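Local coordinates for GTN Reductase (Agrobacterium tumefaciens, PDB 5N6G), which is an Old Yellow Enzyme-type ene-reductase that binds flavin mononucleotide and probably reduces activated carbon-carbon double bonds with electrons from NADH or NADPH, at residues G228-P233 / F263-E268; I104-L109 / A138-S143; G31-N36 / K73-E78. All blocks are in the same frame, centred on the assembly; numbering follows the deposited sequence. Where two conformers were deposited one is given.

Interaction 1. Residues G228-P233 / F263-E268. With FMN (flavin mononucleotide), chain B.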
loop_
_atom_site.group_PDB
_atom_site.type_symbol
_atom_site.label_atom_id
_atom_site.label_comp_id
_atom_site.label_asym_id
_atom_site.label_seq_id
_atom_site.Cartn_x
_atom_site.Cartn_y
_atom_site.Cartn_z
ATOM N N GLY A 228 6.430 -1.780 7.923
ATOM C CA GLY A 228 5.000 -1.876 8.166
ATOM C C GLY A 228 4.319 -2.655 7.052
ATOM O O GLY A 228 4.963 -3.144 6.127
ATOM N N ILE A 229 3.007 -2.809 7.185
ATOM C CA ILE A 229 2.267 -3.625 6.224
ATOM C C ILE A 229 0.862 -3.071 6.108
ATOM O O ILE A 229 0.272 -2.640 7.101
ATOM C CB ILE A 229 2.250 -5.111 6.651
ATOM C CG1 ILE A 229 1.603 -6.002 5.592
ATOM C CG2 ILE A 229 1.615 -5.270 8.037
ATOM C CD1 ILE A 229 1.965 -7.469 5.752
ATOM N N ARG A 230 0.300 -3.131 4.907
ATOM C CA ARG A 230 -1.088 -2.750 4.676
ATOM C C ARG A 230 -1.934 -3.995 4.426
ATOM O O ARG A 230 -1.580 -4.830 3.590
ATOM C CB ARG A 230 -1.206 -1.792 3.488
ATOM C CG ARG A 230 -2.588 -1.163 3.415
ATOM C CD ARG A 230 -2.710 -0.092 2.372
ATOM N NE ARG A 230 -3.582 0.975 2.848
ATOM C CZ ARG A 230 -4.371 1.727 2.088
ATOM N NH1 ARG A 230 -4.485 1.503 0.801
ATOM N NH2 ARG A 230 -5.061 2.706 2.647
ATOM N N LEU A 231 -3.085 -4.077 5.085
ATOM C CA LEU A 231 -3.989 -5.217 5.012
ATOM C C LEU A 231 -5.400 -4.721 4.725
ATOM O O LEU A 231 -5.772 -3.615 5.120
ATOM C CB LEU A 231 -3.993 -6.026 6.330
ATOM C CG LEU A 231 -2.634 -6.543 6.776
ATOM C CD1 LEU A 231 -2.754 -7.055 8.232
ATOM C CD2 LEU A 231 -2.169 -7.622 5.800
ATOM N N SER A 232 -6.204 -5.548 4.061
ATOM C CA SER A 232 -7.553 -5.159 3.661
ATOM C C SER A 232 -8.430 -6.410 3.708
ATOM O O SER A 232 -8.643 -7.086 2.686
ATOM C CB SER A 232 -7.566 -4.512 2.271
ATOM O OG SER A 232 -6.916 -5.336 1.302
ATOM N N PRO A 233 -8.949 -6.755 4.893
ATOM C CA PRO A 233 -9.564 -8.086 5.084
ATOM C C PRO A 233 -10.756 -8.403 4.195
ATOM O O PRO A 233 -10.964 -9.582 3.878
ATOM C CB PRO A 233 -9.984 -8.055 6.564
ATOM C CG PRO A 233 -9.052 -7.101 7.208
ATOM C CD PRO A 233 -8.707 -6.067 6.173
ATOM N N PHE A 263 4.285 -0.588 12.081
ATOM C CA PHE A 263 2.887 -0.211 11.935
ATOM C C PHE A 263 2.124 -1.265 11.152
ATOM O O PHE A 263 2.680 -2.004 10.329
ATOM C CB PHE A 263 2.714 1.178 11.271
ATOM C CG PHE A 263 3.264 1.288 9.861
ATOM C CD1 PHE A 263 4.589 1.668 9.660
ATOM C CD2 PHE A 263 2.463 1.035 8.748
ATOM C CE1 PHE A 263 5.121 1.784 8.372
ATOM C CE2 PHE A 263 2.992 1.159 7.452
ATOM C CZ PHE A 263 4.310 1.527 7.273
ATOM N N ILE A 264 0.821 -1.309 11.442
ATOM C CA ILE A 264 -0.176 -2.050 10.684
ATOM C C ILE A 264 -1.153 -1.024 10.136
ATOM O O ILE A 264 -1.707 -0.225 10.901
ATOM C CB ILE A 264 -0.946 -3.066 11.556
ATOM C CG1 ILE A 264 0.001 -3.896 12.446
ATOM C CG2 ILE A 264 -1.864 -3.922 10.671
ATOM C CD1 ILE A 264 0.926 -4.824 11.673
ATOM N N HIS A 265 -1.371 -1.047 8.827
ATOM C CA HIS A 265 -2.271 -0.135 8.144
ATOM C C HIS A 265 -3.438 -0.945 7.607
ATOM O O HIS A 265 -3.246 -1.829 6.765
ATOM C CB HIS A 265 -1.507 0.584 7.028
ATOM C CG HIS A 265 -2.280 1.623 6.296
ATOM N ND1 HIS A 265 -1.686 2.422 5.349
ATOM C CD2 HIS A 265 -3.581 1.994 6.337
ATOM C CE1 HIS A 265 -2.579 3.257 4.851
ATOM N NE2 HIS A 265 -3.738 3.020 5.430
ATOM N N VAL A 266 -4.642 -0.671 8.105
ATOM C CA VAL A 266 -5.815 -1.486 7.804
ATOM C C VAL A 266 -6.835 -0.671 7.021
ATOM O O VAL A 266 -7.231 0.425 7.444
ATOM C CB VAL A 266 -6.442 -2.062 9.088
ATOM C CG1 VAL A 266 -6.871 -0.957 10.040
ATOM C CG2 VAL A 266 -7.623 -2.962 8.760
ATOM N N VAL A 267 -7.277 -1.231 5.896
ATOM C CA VAL A 267 -8.414 -0.734 5.123
ATOM C C VAL A 267 -9.664 -1.356 5.720
ATOM O O VAL A 267 -9.835 -2.583 5.698
ATOM C CB VAL A 267 -8.284 -1.098 3.633
ATOM C CG1 VAL A 267 -9.502 -0.622 2.837
ATOM C CG2 VAL A 267 -6.992 -0.531 3.031
ATOM N N GLU A 268 -10.558 -0.514 6.221
ATOM C CA GLU A 268 -11.786 -0.954 6.857
ATOM C C GLU A 268 -12.905 -0.939 5.823
ATOM O O GLU A 268 -13.397 0.127 5.440
ATOM C CB GLU A 268 -12.097 -0.056 8.053
ATOM C CG GLU A 268 -10.993 -0.142 9.104
ATOM C CD GLU A 268 -11.155 0.840 10.257
ATOM O OE1 GLU A 268 -11.616 1.989 10.042
ATOM O OE2 GLU A 268 -10.792 0.448 11.383
HETATM N N1 FMN B . -4.226 1.815 -2.125
HETATM C C2 FMN B . -2.983 1.242 -2.021
HETATM O O2 FMN B . -2.708 0.427 -1.111
HETATM N N3 FMN B . -1.999 1.592 -2.919
HETATM C C4 FMN B . -2.146 2.461 -3.983
HETATM O O4 FMN B . -1.187 2.742 -4.702
HETATM C C4A FMN B . -3.467 3.037 -4.105
HETATM N N5 FMN B . -3.680 3.898 -5.068
HETATM C C5A FMN B . -4.895 4.561 -5.077
HETATM C C6 FMN B . -5.096 5.561 -6.022
HETATM C C7 FMN B . -6.246 6.336 -6.004
HETATM C C7M FMN B . -6.403 7.430 -7.031
HETATM C C8 FMN B . -7.229 6.107 -5.034
HETATM C C8M FMN B . -8.458 6.969 -4.948
HETATM C C9 FMN B . -7.046 5.091 -4.099
HETATM C C9A FMN B . -5.881 4.326 -4.111
HETATM N N10 FMN B . -5.616 3.368 -3.109
HETATM C C10 FMN B . -4.431 2.685 -3.095
HETATM C "C1'" FMN B . -6.556 3.258 -1.983
HETATM C "C2'" FMN B . -6.341 4.387 -0.984
HETATM O "O2'" FMN B . -5.058 4.272 -0.358
HETATM C "C3'" FMN B . -7.415 4.440 0.103
HETATM O "O3'" FMN B . -7.484 3.181 0.768
HETATM C "C4'" FMN B . -8.806 4.783 -0.427
HETATM O "O4'" FMN B . -8.755 5.972 -1.218
HETATM C "C5'" FMN B . -9.829 4.915 0.687
HETATM O "O5'" FMN B . -9.478 6.000 1.568
HETATM P P FMN B . -10.203 7.454 1.570
HETATM O O1P FMN B . -11.647 7.183 1.933
HETATM O O2P FMN B . -10.082 7.967 0.145
HETATM O O3P FMN B . -9.448 8.243 2.576
#
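Two neighbouring parallel strands of the TIM barrel, 227-231 and 263-267, run side by side here and present R230 to the flavin. H265 N to I229 O, L231 N to H265 O and V267 N to L231 O form the regular ladder, while I229 N to F263 O is longer and more bent. R230 and H265 are paired on the face of the sheet turned to the barrel interior. R230 CG stands anti to its own backbone N (chi1 -168°), as does H265 CG, and the two side chains run alongside each other, with R230 NE over the imidazole face and R230 CD in CH-pi contact with it. V267 CG2 packs over one face of the guanidinium, 3.6 Å from R230 CZ. In this beta-alpha-beta unit, linked through helix 245-256, the arginine ends at the cofactor: NH1 donates to FMN O2 at 2.8 Å, and NH2 to the ribityl O3' at 3.1 Å; NH1 also makes a weak bond to O2'. The positive charge beside O2 would be expected to stabilise negative charge on the pyrimidine ring of reduced flavin. H265 ND1 is hydrogen-bonded to E176, which should limit rotation of the imidazole beside R230. Nearer the strand starts, G228 CA sits over the F263 ring, 3.5 Å from its centroid. On the other face I229 CG2 meets I264 CD1 at 3.7 Å, towards helices 204-222 and 286-295.

Interaction 2. Residues I104-L109 / A138-S143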
loop_
_atom_site.group_PDB
_atom_site.type_symbol
_atom_site.label_atom_id
_atom_site.label_comp_id
_atom_site.label_asym_id
_atom_site.label_seq_id
_atom_site.Cartn_x
_atom_site.Cartn_y
_atom_site.Cartn_z
ATOM N N ILE A 104 -2.472 -9.098 -11.498
ATOM C CA ILE A 104 -3.126 -7.867 -11.972
ATOM C C ILE A 104 -2.099 -7.123 -12.815
ATOM O O ILE A 104 -1.491 -6.136 -12.396
ATOM C CB ILE A 104 -3.656 -7.031 -10.813
ATOM C CG1 ILE A 104 -4.542 -7.885 -9.892
ATOM C CG2 ILE A 104 -4.422 -5.857 -11.333
ATOM C CD1 ILE A 104 -5.790 -8.473 -10.562
ATOM N N SER A 105 -1.901 -7.606 -14.040
ATOM C CA SER A 105 -0.904 -7.034 -14.936
ATOM C C SER A 105 -1.246 -7.426 -16.373
ATOM O O SER A 105 -2.281 -8.035 -16.651
ATOM C CB SER A 105 0.501 -7.484 -14.524
ATOM O OG SER A 105 1.542 -6.820 -15.243
ATOM N N HIS A 106 -0.365 -7.039 -17.287
ATOM C CA HIS A 106 -0.539 -7.269 -18.709
ATOM C C HIS A 106 0.805 -7.691 -19.278
ATOM O O HIS A 106 1.848 -7.273 -18.782
ATOM C CB HIS A 106 -1.048 -5.997 -19.398
ATOM C CG HIS A 106 -1.470 -6.201 -20.819
ATOM N ND1 HIS A 106 -0.625 -5.952 -21.880
ATOM C CD2 HIS A 106 -2.651 -6.594 -21.360
ATOM C CE1 HIS A 106 -1.256 -6.212 -23.009
ATOM N NE2 HIS A 106 -2.491 -6.586 -22.721
ATOM N N THR A 107 0.769 -8.558 -20.284
ATOM C CA THR A 107 2.010 -9.055 -20.879
ATOM C C THR A 107 2.918 -7.925 -21.358
ATOM O O THR A 107 4.144 -8.051 -21.280
ATOM C CB THR A 107 1.701 -9.990 -22.037
ATOM O OG1 THR A 107 0.892 -9.294 -23.004
ATOM C CG2 THR A 107 0.989 -11.238 -21.545
ATOM N N SER A 108 2.347 -6.816 -21.838
ATOM C CA SER A 108 3.154 -5.717 -22.370
ATOM C C SER A 108 4.001 -5.021 -21.298
ATOM O O SER A 108 4.929 -4.274 -21.643
ATOM C CB SER A 108 2.238 -4.701 -23.063
ATOM O OG SER A 108 1.418 -4.071 -22.097
ATOM N N LEU A 109 3.689 -5.221 -20.015
ATOM C CA LEU A 109 4.442 -4.652 -18.907
ATOM C C LEU A 109 5.471 -5.615 -18.328
ATOM O O LEU A 109 6.316 -5.191 -17.528
ATOM C CB LEU A 109 3.478 -4.216 -17.784
ATOM C CG LEU A 109 2.416 -3.196 -18.187
ATOM C CD1 LEU A 109 1.357 -3.051 -17.076
ATOM C CD2 LEU A 109 3.062 -1.860 -18.490
ATOM N N ALA A 138 -3.753 2.794 -23.516
ATOM C CA ALA A 138 -5.002 2.080 -23.717
ATOM C C ALA A 138 -5.341 1.285 -22.462
ATOM O O ALA A 138 -4.451 0.862 -21.710
ATOM C CB ALA A 138 -4.925 1.153 -24.934
ATOM N N PHE A 139 -6.642 1.115 -22.242
ATOM C CA PHE A 139 -7.137 0.215 -21.211
ATOM C C PHE A 139 -7.173 -1.200 -21.756
ATOM O O PHE A 139 -7.471 -1.421 -22.934
ATOM C CB PHE A 139 -8.537 0.618 -20.753
ATOM C CG PHE A 139 -8.554 1.383 -19.470
ATOM C CD1 PHE A 139 -8.934 0.767 -18.290
ATOM C CD2 PHE A 139 -8.188 2.714 -19.440
ATOM C CE1 PHE A 139 -8.955 1.469 -17.103
ATOM C CE2 PHE A 139 -8.203 3.423 -18.260
ATOM C CZ PHE A 139 -8.589 2.801 -17.087
ATOM N N ALA A 140 -6.876 -2.164 -20.891
ATOM C CA ALA A 140 -6.828 -3.543 -21.326
ATOM C C ALA A 140 -7.281 -4.424 -20.175
ATOM O O ALA A 140 -7.123 -4.074 -18.998
ATOM C CB ALA A 140 -5.423 -3.955 -21.791
ATOM N N GLU A 141 -7.871 -5.552 -20.540
ATOM C CA GLU A 141 -8.122 -6.587 -19.549
ATOM C C GLU A 141 -6.789 -7.153 -19.100
ATOM O O GLU A 141 -5.854 -7.278 -19.904
ATOM C CB GLU A 141 -8.982 -7.693 -20.146
ATOM C CG GLU A 141 -10.334 -7.198 -20.649
ATOM C CD GLU A 141 -11.142 -8.273 -21.363
ATOM O OE1 GLU A 141 -10.827 -9.472 -21.209
ATOM O OE2 GLU A 141 -12.096 -7.913 -22.086
ATOM N N THR A 142 -6.702 -7.510 -17.823
ATOM C CA THR A 142 -5.484 -8.133 -17.326
ATOM C C THR A 142 -5.265 -9.481 -18.016
ATOM O O THR A 142 -6.203 -10.171 -18.416
ATOM C CB THR A 142 -5.503 -8.289 -15.805
ATOM O OG1 THR A 142 -6.698 -8.948 -15.374
ATOM C CG2 THR A 142 -5.412 -6.902 -15.158
ATOM N N SER A 143 -3.995 -9.843 -18.130
ATOM C CA SER A 143 -3.557 -10.999 -18.890
ATOM C C SER A 143 -3.704 -12.284 -18.079
ATOM O O SER A 143 -3.738 -12.281 -16.841
ATOM C CB SER A 143 -2.088 -10.814 -19.290
ATOM O OG SER A 143 -1.926 -9.720 -20.171
#
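S105 and S143 join the two backbones where chain directions lie 87° apart: S143 N donates to S105 O at 2.9 Å, nearly straight at 168° and in the carbonyl plane. The same oxygen also receives a CA-H...O contact from T142 CA. The side chain of S143 makes the second link. S143 OG, anti to its carbonyl carbon (chi1 -65°), reaches T107 N at 2.9 Å and accepts its hydrogen at the start of the 3-10 turn 107-109. The T107 methyl CG2 lies 3.6 Å from that hydroxyl. The H106 imidazole lies against the end of strand 137-141: E141 O is at the ring edge, 3.6 Å from H106 CD2, and A140 CB approaches the same carbon obliquely at 3.9 Å. H106 ND1 accepts from S108 N and is hydrogen-bonded to S108 OG, so the ring's rotation is fixed from within its own loop. I104 CG2 meets T142 CG2 at 4.1 Å. T128 and I130 of strand 127-131 also touch the imidazole. The contact thus ties the loop after barrel strand 94-99 to the two-stranded antiparallel hairpin 127-131/137-141, an excursion from the TIM barrel that also carries Y129 of the 2-phenylacrylic acid pocket.

Interaction 3. Residues G31-N36 / K73-E78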
loop_
_atom_site.group_PDB
_atom_site.type_symbol
_atom_site.label_atom_id
_atom_site.label_comp_id
_atom_site.label_asym_id
_atom_site.label_seq_id
_atom_site.Cartn_x
_atom_site.Cartn_y
_atom_site.Cartn_z
ATOM N N GLY A 31 8.429 5.601 -17.558
ATOM C CA GLY A 31 9.669 4.869 -17.461
ATOM C C GLY A 31 9.934 4.296 -16.099
ATOM O O GLY A 31 11.045 3.813 -15.856
ATOM N N ALA A 32 8.957 4.371 -15.190
ATOM C CA ALA A 32 9.093 3.829 -13.842
ATOM C C ALA A 32 10.110 4.606 -13.010
ATOM O O ALA A 32 10.713 4.050 -12.084
ATOM C CB ALA A 32 9.473 2.340 -13.876
ATOM N N ILE A 33 10.276 5.895 -13.310
ATOM C CA ILE A 33 11.291 6.735 -12.684
ATOM C C ILE A 33 10.595 7.975 -12.141
ATOM O O ILE A 33 9.979 8.726 -12.906
ATOM C CB ILE A 33 12.393 7.136 -13.688
ATOM C CG1 ILE A 33 13.136 5.883 -14.177
ATOM C CG2 ILE A 33 13.383 8.122 -13.075
ATOM C CD1 ILE A 33 13.980 6.117 -15.431
ATOM N N PRO A 34 10.664 8.256 -10.833
ATOM C CA PRO A 34 10.097 9.511 -10.332
ATOM C C PRO A 34 10.799 10.710 -10.939
ATOM O O PRO A 34 12.007 10.697 -11.175
ATOM C CB PRO A 34 10.345 9.445 -8.817
ATOM C CG PRO A 34 10.533 8.008 -8.519
ATOM C CD PRO A 34 11.249 7.471 -9.736
ATOM N N ASN A 35 10.023 11.781 -11.149
ATOM C CA ASN A 35 10.515 12.969 -11.831
ATOM C C ASN A 35 10.284 14.218 -10.983
ATOM O O ASN A 35 9.910 14.117 -9.808
ATOM C CB ASN A 35 9.848 13.062 -13.196
ATOM C CG ASN A 35 8.346 13.074 -13.094
ATOM O OD1 ASN A 35 7.775 13.759 -12.235
ATOM N ND2 ASN A 35 7.692 12.257 -13.916
ATOM N N ASN A 36 10.569 15.398 -11.529
ATOM C CA ASN A 36 10.512 16.613 -10.710
ATOM C C ASN A 36 9.082 16.973 -10.318
ATOM O O ASN A 36 8.847 17.497 -9.217
ATOM C CB ASN A 36 11.137 17.779 -11.461
ATOM C CG ASN A 36 12.623 17.660 -11.566
ATOM O OD1 ASN A 36 13.235 16.843 -10.889
ATOM N ND2 ASN A 36 13.219 18.495 -12.393
ATOM N N LYS A 73 15.291 0.423 -10.900
ATOM C CA LYS A 73 16.250 1.110 -11.756
ATOM C C LYS A 73 17.066 2.076 -10.917
ATOM O O LYS A 73 16.531 2.684 -9.983
ATOM C CB LYS A 73 15.541 1.891 -12.881
ATOM C CG LYS A 73 14.732 1.051 -13.847
ATOM C CD LYS A 73 14.075 1.931 -14.907
ATOM C CE LYS A 73 13.291 1.104 -15.915
ATOM N NZ LYS A 73 12.810 1.946 -17.039
ATOM N N ARG A 74 18.358 2.224 -11.251
ATOM C CA ARG A 74 19.189 3.194 -10.547
ATOM C C ARG A 74 18.602 4.585 -10.663
ATOM O O ARG A 74 18.615 5.358 -9.699
ATOM C CB ARG A 74 20.620 3.212 -11.100
ATOM C CG ARG A 74 21.353 1.903 -10.991
ATOM C CD ARG A 74 21.525 1.474 -9.539
ATOM N NE ARG A 74 22.206 2.469 -8.721
ATOM C CZ ARG A 74 22.174 2.471 -7.391
ATOM N NH1 ARG A 74 21.487 1.544 -6.734
ATOM N NH2 ARG A 74 22.820 3.400 -6.715
ATOM N N GLU A 75 18.119 4.928 -11.855
ATOM C CA GLU A 75 17.523 6.234 -12.078
ATOM C C GLU A 75 16.302 6.439 -11.198
ATOM O O GLU A 75 16.021 7.572 -10.791
ATOM C CB GLU A 75 17.139 6.377 -13.546
ATOM C CG GLU A 75 18.340 6.473 -14.486
ATOM C CD GLU A 75 18.932 5.120 -14.893
ATOM O OE1 GLU A 75 18.441 4.059 -14.416
ATOM O OE2 GLU A 75 19.883 5.128 -15.719
ATOM N N ALA A 76 15.572 5.360 -10.904
ATOM C CA ALA A 76 14.387 5.464 -10.052
ATOM C C ALA A 76 14.795 5.743 -8.613
ATOM O O ALA A 76 14.184 6.569 -7.929
ATOM C CB ALA A 76 13.552 4.180 -10.119
ATOM N N ILE A 77 15.830 5.056 -8.134
ATOM C CA ILE A 77 16.351 5.336 -6.804
ATOM C C ILE A 77 16.770 6.800 -6.693
ATOM O O ILE A 77 16.489 7.466 -5.694
ATOM C CB ILE A 77 17.506 4.366 -6.490
ATOM C CG1 ILE A 77 16.929 2.960 -6.313
ATOM C CG2 ILE A 77 18.257 4.821 -5.250
ATOM C CD1 ILE A 77 17.961 1.848 -6.178
ATOM N N GLU A 78 17.449 7.324 -7.714
ATOM C CA GLU A 78 17.854 8.724 -7.705
ATOM C C GLU A 78 16.640 9.641 -7.686
ATOM O O GLU A 78 16.616 10.635 -6.960
ATOM C CB GLU A 78 18.730 9.024 -8.930
ATOM C CG GLU A 78 19.156 10.480 -9.032
ATOM C CD GLU A 78 20.036 10.922 -7.869
ATOM O OE1 GLU A 78 20.641 10.050 -7.208
ATOM O OE2 GLU A 78 20.121 12.144 -7.618
HETATM O O HOH W 1 12.105 1.365 -11.379
#
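K73, the N-cap residue of helix 74-89, reaches across to the loop that follows the first barrel strand, 19-21, and leads into helix 36-43. This is peripheral packing in the TIM-barrel fold, between that loop and the first turn of a helix on the outside of the barrel. The lysine chain is fully extended beyond CG, its chi2 to chi4 all close to 180°, and this full length carries NZ to G31 O, a hydrogen bond of 2.8 Å. The ammonium does not lie in the carbonyl plane but is tilted 31° from it. On the way, K73 CD passes I33 CG1 at 4.1 Å, so the aliphatic part of the chain lies against the isoleucine while its charged end grips the backbone. At the other end of the same residue, a water that donates to A32 O accepts a weak bond from K73 N, making a second bridge between loop and helix start. E75 follows, and I33 crosses it obliquely: CD1 touches E75 CB at 3.7 Å, and CG2 packs on E75 O. The bend at chi2 (84°) leads the carboxylate away from the loop, leaving the methylene part of E75 to the isoleucine. A76 comes next, buried in the contact and opposite I33, with their CA atoms 4.3 Å apart. Its methyl touches both sequence neighbours of I33: P34 CD is 4.0 Å from A76 CB and 3.6 Å from A76 O, and W80 and I83 of the same helix add to the proline's packing. A32 O, in turn, stands 3.5 Å from A76 CB.

How the interactions relate
The three contacts fall in one FMN-dependent barrel at different distances from the active site. Interaction 1 is in the barrel itself and touches the flavin directly; R230 is also about 5 Å from the bound 2-phenylacrylic acid, nearest atoms of its side chain counted. Interaction 2 lies in excursions from the barrel, with the I104 side chain about 7 Å from the same ligand. Interaction 3 is peripheral: the P34 side chain stays about 13 Å from FMN. Centres of interactions 1 and 2 are 26 Å apart, of 1 and 3 27 Å. Interactions 2 and 3 approach most closely, about 9 Å between nearest atoms, yet none of the three touches another.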